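Local coordinates for protein leucine aminopeptidase (PDB 3TC8) that probably acts as a zinc-dependent exopeptidase of peptidase family M28, removing residues from the amino end of peptides, at residues A[130-133]-A[134-138]; A[288-292]-A[293-297]. One frame throughout, in Å; residues are numbered along the deposited sequence. Where two conformers were deposited one is given.

In the fold
Following the chain, contact 1 (130-133 with 134-138) comes first, inside helix 125-144, which follows strand 96-102 and packs against it, and whose first turn carries the zinc ligand D127. Contact 2 (288-292 with 293-297) comes much later, where the chain after strand 262-266 turns into the last helix, 292-308. Each joins adjoining segments, so neither closes a long loop; they lie in series and neither nest nor cross. In space their centres are about 11 Å apart, and they touch where L295 CD2 packs 4.0 Å from S130 O, bringing the start of the last helix against helix 125-144.

Contact 1: A[130-133]-A[134-138]; sequences SGVG and ALLEI
V132 and L136, one turn apart on a buried helix, lie side by side and point the same way, with V132 CG1 4.2 Å from L136 CD1. The valine sets CG1 anti to its backbone N (chi1 172°), beside the carbonyl carbon, and this is the branch that faces the leucine. In L136 the chain leaves with CG anti to the carbonyl carbon (chi1 -72°), which lays CG over the preceding turn, 3.3 Å from V132 O. The leucine's CG lies beside that oxygen, which accepts the backbone bond from L136 N at 2.8 Å. L135 repeats the conformation on another side of the helix: its CG rests 3.3 Å from G131 O, the oxygen that L135 N also bonds. A134 is held in the same i to i+4 pattern by S130 O, and E137 by G133 O at 3.1 Å. The carboxylate of E137 leads away from the preceding turn to R140, Q141, S26 and the backbone N of N23. At the other end S130 OG is engaged by D126 O and V202 N. V132 and L136 both meet L54 of helix 45-60 and also touch helix 24-36, whereas L135 and I138 face strand 96-102. The leucine rotamer is common in helices generally; the position of helix 125-144, between strand 96-102 and helices 24-36 and 45-60, is what fits the layered alpha/beta fold of M28 peptidases.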
ATOM      1  N   SER A 130       1.186  -5.729  -4.563  1.00  7.32           N
ATOM      2  CA  SER A 130       2.604  -5.306  -4.607  1.00  7.93           C
ATOM      3  C   SER A 130       3.010  -4.601  -3.324  1.00  7.04           C
ATOM      4  O   SER A 130       4.063  -4.916  -2.764  1.00  7.72           O
ATOM      5  CB  SER A 130       2.878  -4.423  -5.802  1.00  8.14           C
ATOM      6  OG  SER A 130       2.203  -3.169  -5.699  1.00  8.52           O
ATOM      7  N   GLY A 131       2.221  -3.648  -2.853  1.00  7.25           N
ATOM      8  CA  GLY A 131       2.597  -2.906  -1.664  1.00  7.75           C
ATOM      9  C   GLY A 131       2.633  -3.790  -0.436  1.00  7.13           C
ATOM     10  O   GLY A 131       3.539  -3.701   0.379  1.00  7.62           O
ATOM     11  N   VAL A 132       1.649  -4.677  -0.343  1.00  7.21           N
ATOM     12  CA  VAL A 132       1.594  -5.597   0.795  1.00  7.37           C
ATOM     13  C   VAL A 132       2.764  -6.588   0.741  1.00  6.80           C
ATOM     14  O   VAL A 132       3.371  -6.879   1.749  1.00  7.75           O
ATOM     15  CB  VAL A 132       0.255  -6.360   0.816  1.00  7.32           C
ATOM     16  CG1 VAL A 132       0.230  -7.448   1.834  1.00  8.73           C
ATOM     17  CG2 VAL A 132      -0.898  -5.357   1.050  1.00  8.94           C
ATOM     18  N   GLY A 133       3.090  -7.084  -0.457  1.00  7.38           N
ATOM     19  CA  GLY A 133       4.199  -8.044  -0.559  1.00  8.18           C
ATOM     20  C   GLY A 133       5.541  -7.405  -0.246  1.00  7.59           C
ATOM     21  O   GLY A 133       6.376  -8.023   0.426  1.00  7.87           O
ATOM     22  N   ALA A 134       5.753  -6.173  -0.710  1.00  7.63           N
ATOM     23  CA  ALA A 134       6.953  -5.433  -0.361  1.00  7.82           C
ATOM     24  C   ALA A 134       7.019  -5.217   1.148  1.00  7.18           C
ATOM     25  O   ALA A 134       8.075  -5.391   1.777  1.00  7.61           O
ATOM     26  CB  ALA A 134       7.071  -4.150  -1.117  1.00  8.58           C
ATOM     27  N   LEU A 135       5.903  -4.811   1.755  1.00  7.22           N
ATOM     28  CA  LEU A 135       5.882  -4.596   3.192  1.00  7.46           C
ATOM     29  C   LEU A 135       6.062  -5.876   3.983  1.00  7.56           C
ATOM     30  O   LEU A 135       6.686  -5.842   5.053  1.00  7.66           O
ATOM     31  CB  LEU A 135       4.605  -3.895   3.633  1.00  7.77           C
ATOM     32  CG  LEU A 135       4.498  -2.422   3.248  1.00  8.29           C
ATOM     33  CD1 LEU A 135       3.220  -1.793   3.779  1.00 11.03           C
ATOM     34  CD2 LEU A 135       5.703  -1.578   3.688  1.00 10.70           C
ATOM     35  N   LEU A 136       5.556  -7.014   3.526  1.00  7.13           N
ATOM     36  CA  LEU A 136       5.810  -8.259   4.186  1.00  7.85           C
ATOM     37  C   LEU A 136       7.289  -8.580   4.193  1.00  7.16           C
ATOM     38  O   LEU A 136       7.810  -9.020   5.216  1.00  7.84           O
ATOM     39  CB  LEU A 136       5.021  -9.435   3.582  1.00  8.18           C
ATOM     40  CG  LEU A 136       3.513  -9.439   3.880  1.00  8.89           C
ATOM     41  CD1 LEU A 136       2.848 -10.472   2.956  1.00 10.34           C
ATOM     42  CD2 LEU A 136       3.243  -9.809   5.360  1.00  9.47           C
ATOM     43  N   GLU A 137       7.970  -8.381   3.080  1.00  7.11           N
ATOM     44  CA  GLU A 137       9.399  -8.646   3.042  1.00  8.02           C
ATOM     45  C   GLU A 137      10.182  -7.676   3.920  1.00  7.76           C
ATOM     46  O   GLU A 137      11.116  -8.063   4.630  1.00  8.43           O
ATOM     47  CB  GLU A 137       9.878  -8.653   1.609  1.00  8.49           C
ATOM     48  CG  GLU A 137      11.380  -8.784   1.446  1.00  8.92           C
ATOM     49  CD  GLU A 137      11.992 -10.017   2.091  1.00  9.10           C
ATOM     50  OE1 GLU A 137      11.265 -10.998   2.380  1.00  9.54           O
ATOM     51  OE2 GLU A 137      13.253 -10.050   2.253  1.00 10.41           O
ATOM     52  N   ILE A 138       9.788  -6.402   3.938  1.00  8.19           N
ATOM     53  CA  ILE A 138      10.370  -5.408   4.840  1.00  8.28           C
ATOM     54  C   ILE A 138      10.181  -5.837   6.288  1.00  8.23           C
ATOM     55  O   ILE A 138      11.107  -5.839   7.090  1.00  8.49           O
ATOM     56  CB  ILE A 138       9.794  -4.016   4.549  1.00  8.05           C
ATOM     57  CG1 ILE A 138      10.358  -3.468   3.242  1.00  8.98           C
ATOM     58  CG2 ILE A 138      10.041  -3.032   5.724  1.00  9.24           C
ATOM     59  CD1 ILE A 138       9.553  -2.381   2.624  1.00 10.16           C
TER

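Contact 2: A[288-292]-A[293-297]; sequences ENIDR and ETLKA
D291 opens the last helix as its N-cap, using one carboxylate oxygen to hold the backbone of T294. In the conformer modelled here, OD1 accepts from T294 N at 3.1 Å through its anti lone pair, the one away from OD2, with an N-H...O angle of 150°. The first torsion, with CG anti to the backbone N (chi1 -174°), swings the carboxylate over the start of the first turn, where E293 N also lies 2.9 Å from OD1. The side chains of D291 and T294 cross at about a right angle, and the threonine hydroxyl is bonded to G204 O.

Backbone bonds continue the turn. L295 N reaches D291 O nearly straight, at 174° and in the carbonyl plane, so the capping residue binds the helix through both its carboxylate and its carbonyl. K296 N follows with R292 O at 2.9 Å.

Among charged groups, the E293 carboxylate, as placed in the modelled one of its two conformers, accepts from a water through OE1 at 2.7 Å, and that water donates only weakly to R292 O. R292 runs extended from CG to NE and pairs with D25, its guanidinium also making a cation-pi contact with Y28; K296 bonds D21, F22 and Q300.

Apolar contact spans the cap, from I290 just before it to L295 in the first turn beyond it, with I290 CG2 4.0 Å from L295 CD1. I290 also packs on A125 and D126 of helix 125-144 and on Y28 of helix 24-36. This pairing of the residues at N' and N4 is a hydrophobic staple, set next to an aspartate N-cap, and here it places the start of helix 292-308 beside helices 24-36 and 125-144.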
ATOM      1  N   GLU A 288       1.308 -11.102 -14.339  1.00 12.40           N
ATOM      2  CA  GLU A 288       2.234 -10.957 -15.440  0.50 12.66           C
ATOM      3  C   GLU A 288       3.021  -9.646 -15.422  1.00 11.99           C
ATOM      4  O   GLU A 288       4.151  -9.640 -15.911  1.00 14.36           O
ATOM      5  CB  GLU A 288       1.536 -11.149 -16.784  0.50 13.11           C
ATOM      6  CG  GLU A 288       0.751 -12.453 -16.895  0.50 15.43           C
ATOM      7  CD  GLU A 288       0.057 -12.644 -18.214  0.50 21.72           C
ATOM      8  OE1 GLU A 288      -1.079 -13.153 -18.188  0.50 25.71           O
ATOM      9  OE2 GLU A 288       0.658 -12.299 -19.251  0.50 24.68           O
ATOM     10  N   ASN A 289       2.491  -8.601 -14.790  1.00 11.26           N
ATOM     11  CA  ASN A 289       3.219  -7.343 -14.764  1.00 11.13           C
ATOM     12  C   ASN A 289       4.229  -7.237 -13.634  1.00 10.30           C
ATOM     13  O   ASN A 289       4.992  -6.285 -13.597  1.00 11.35           O
ATOM     14  CB  ASN A 289       2.259  -6.179 -14.629  1.00 11.56           C
ATOM     15  CG  ASN A 289       1.186  -6.185 -15.668  1.00 12.53           C
ATOM     16  OD1 ASN A 289      -0.043  -6.254 -15.322  1.00 15.09           O
ATOM     17  ND2 ASN A 289       1.564  -6.120 -16.908  1.00 13.05           N
ATOM     18  N   ILE A 290       4.161  -8.130 -12.650  1.00 10.10           N
ATOM     19  CA  ILE A 290       4.940  -7.980 -11.445  1.00 10.20           C
ATOM     20  C   ILE A 290       6.387  -8.314 -11.734  1.00 10.22           C
ATOM     21  O   ILE A 290       6.682  -9.304 -12.402  1.00 12.43           O
ATOM     22  CB  ILE A 290       4.342  -8.824 -10.311  1.00 10.43           C
ATOM     23  CG1 ILE A 290       2.847  -8.447 -10.095  1.00 10.55           C
ATOM     24  CG2 ILE A 290       5.137  -8.669  -9.000  1.00 11.13           C
ATOM     25  CD1 ILE A 290       2.584  -6.997  -9.695  1.00 11.97           C
ATOM     26  N   ASP A 291       7.279  -7.482 -11.209  1.00 10.20           N
ATOM     27  CA  ASP A 291       8.684  -7.512 -11.578  0.75  9.81           C
ATOM     28  C   ASP A 291       9.564  -7.398 -10.346  1.00 10.01           C
ATOM     29  O   ASP A 291       9.415  -6.466  -9.547  1.00 10.55           O
ATOM     30  CB  ASP A 291       8.945  -6.375 -12.551  0.75 10.63           C
ATOM     31  CG  ASP A 291      10.287  -6.385 -13.084  0.75 12.13           C
ATOM     32  OD1 ASP A 291      11.185  -5.800 -12.433  0.75 12.20           O
ATOM     33  OD2 ASP A 291      10.472  -6.934 -14.183  0.75 15.46           O
ATOM     34  N   ARG A 292      10.484  -8.342 -10.172  1.00  9.77           N
ATOM     35  CA  ARG A 292      11.369  -8.369  -9.035  1.00 10.18           C
ATOM     36  C   ARG A 292      12.250  -7.121  -8.964  1.00 10.41           C
ATOM     37  O   ARG A 292      12.582  -6.684  -7.869  1.00 11.91           O
ATOM     38  CB  ARG A 292      12.206  -9.630  -9.062  1.00 10.36           C
ATOM     39  CG  ARG A 292      11.440 -10.857  -8.749  1.00 10.75           C
ATOM     40  CD  ARG A 292      12.190 -12.115  -9.161  1.00 12.38           C
ATOM     41  NE  ARG A 292      11.486 -13.358  -8.816  1.00 14.12           N
ATOM     42  CZ  ARG A 292      10.538 -13.907  -9.545  1.00 13.15           C
ATOM     43  NH1 ARG A 292      10.140 -13.333 -10.669  1.00 13.52           N
ATOM     44  NH2 ARG A 292      10.011 -15.064  -9.174  1.00 15.74           N
ATOM     45  N   GLU A 293      12.702  -6.621 -10.099  1.00 10.43           N
ATOM     46  CA  GLU A 293      13.577  -5.455 -10.068  0.50 10.90           C
ATOM     47  C   GLU A 293      12.830  -4.227  -9.528  1.00 10.33           C
ATOM     48  O   GLU A 293      13.403  -3.429  -8.787  1.00 10.80           O
ATOM     49  CB  GLU A 293      14.227  -5.214 -11.431  0.50 11.41           C
ATOM     50  CG  GLU A 293      15.401  -6.152 -11.772  0.50 13.56           C
ATOM     51  CD  GLU A 293      15.084  -7.640 -11.701  0.50 16.49           C
ATOM     52  OE1 GLU A 293      15.584  -8.339 -10.771  0.50 17.98           O
ATOM     53  OE2 GLU A 293      14.364  -8.137 -12.599  0.50 20.05           O
ATOM     54  N   THR A 294      11.556  -4.063  -9.907  1.00 10.01           N
ATOM     55  CA  THR A 294      10.786  -2.948  -9.366  1.00  9.65           C
ATOM     56  C   THR A 294      10.600  -3.107  -7.861  1.00  9.02           C
ATOM     57  O   THR A 294      10.784  -2.169  -7.093  1.00  9.46           O
ATOM     58  CB  THR A 294       9.412  -2.848 -10.049  1.00  9.54           C
ATOM     59  OG1 THR A 294       9.643  -2.817 -11.457  1.00 10.60           O
ATOM     60  CG2 THR A 294       8.654  -1.642  -9.597  1.00 10.16           C
ATOM     61  N   LEU A 295      10.176  -4.305  -7.430  1.00  9.17           N
ATOM     62  CA  LEU A 295       9.990  -4.539  -6.009  1.00  8.47           C
ATOM     63  C   LEU A 295      11.275  -4.266  -5.234  1.00  8.55           C
ATOM     64  O   LEU A 295      11.218  -3.703  -4.157  1.00  9.08           O
ATOM     65  CB  LEU A 295       9.522  -5.973  -5.799  1.00  8.55           C
ATOM     66  CG  LEU A 295       8.117  -6.337  -6.253  1.00  8.39           C
ATOM     67  CD1 LEU A 295       7.895  -7.829  -6.231  1.00 10.30           C
ATOM     68  CD2 LEU A 295       7.031  -5.628  -5.403  1.00 10.31           C
ATOM     69  N   LYS A 296      12.411  -4.706  -5.774  1.00  8.92           N
ATOM     70  CA  LYS A 296      13.697  -4.474  -5.121  1.00  9.17           C
ATOM     71  C   LYS A 296      13.960  -2.993  -4.938  1.00  8.87           C
ATOM     72  O   LYS A 296      14.414  -2.548  -3.870  1.00  9.01           O
ATOM     73  CB  LYS A 296      14.806  -5.128  -5.951  1.00 10.02           C
ATOM     74  CG  LYS A 296      16.218  -4.926  -5.374  1.00 10.31           C
ATOM     75  CD  LYS A 296      16.420  -5.509  -4.006  1.00  9.84           C
ATOM     76  CE  LYS A 296      17.876  -5.579  -3.654  1.00 10.38           C
ATOM     77  NZ  LYS A 296      18.134  -6.036  -2.263  1.00 10.74           N
ATOM     78  N   ALA A 297      13.740  -2.204  -5.985  1.00  9.09           N
ATOM     79  CA  ALA A 297      14.015  -0.767  -5.910  1.00  9.13           C
ATOM     80  C   ALA A 297      13.173  -0.120  -4.812  1.00  9.26           C
ATOM     81  O   ALA A 297      13.675   0.653  -4.007  1.00  9.23           O
ATOM     82  CB  ALA A 297      13.746  -0.112  -7.257  1.00 11.26           C
TER
HETATM   83  O   HOH W   1      15.962  -7.368  -8.328  1.00 23.85           O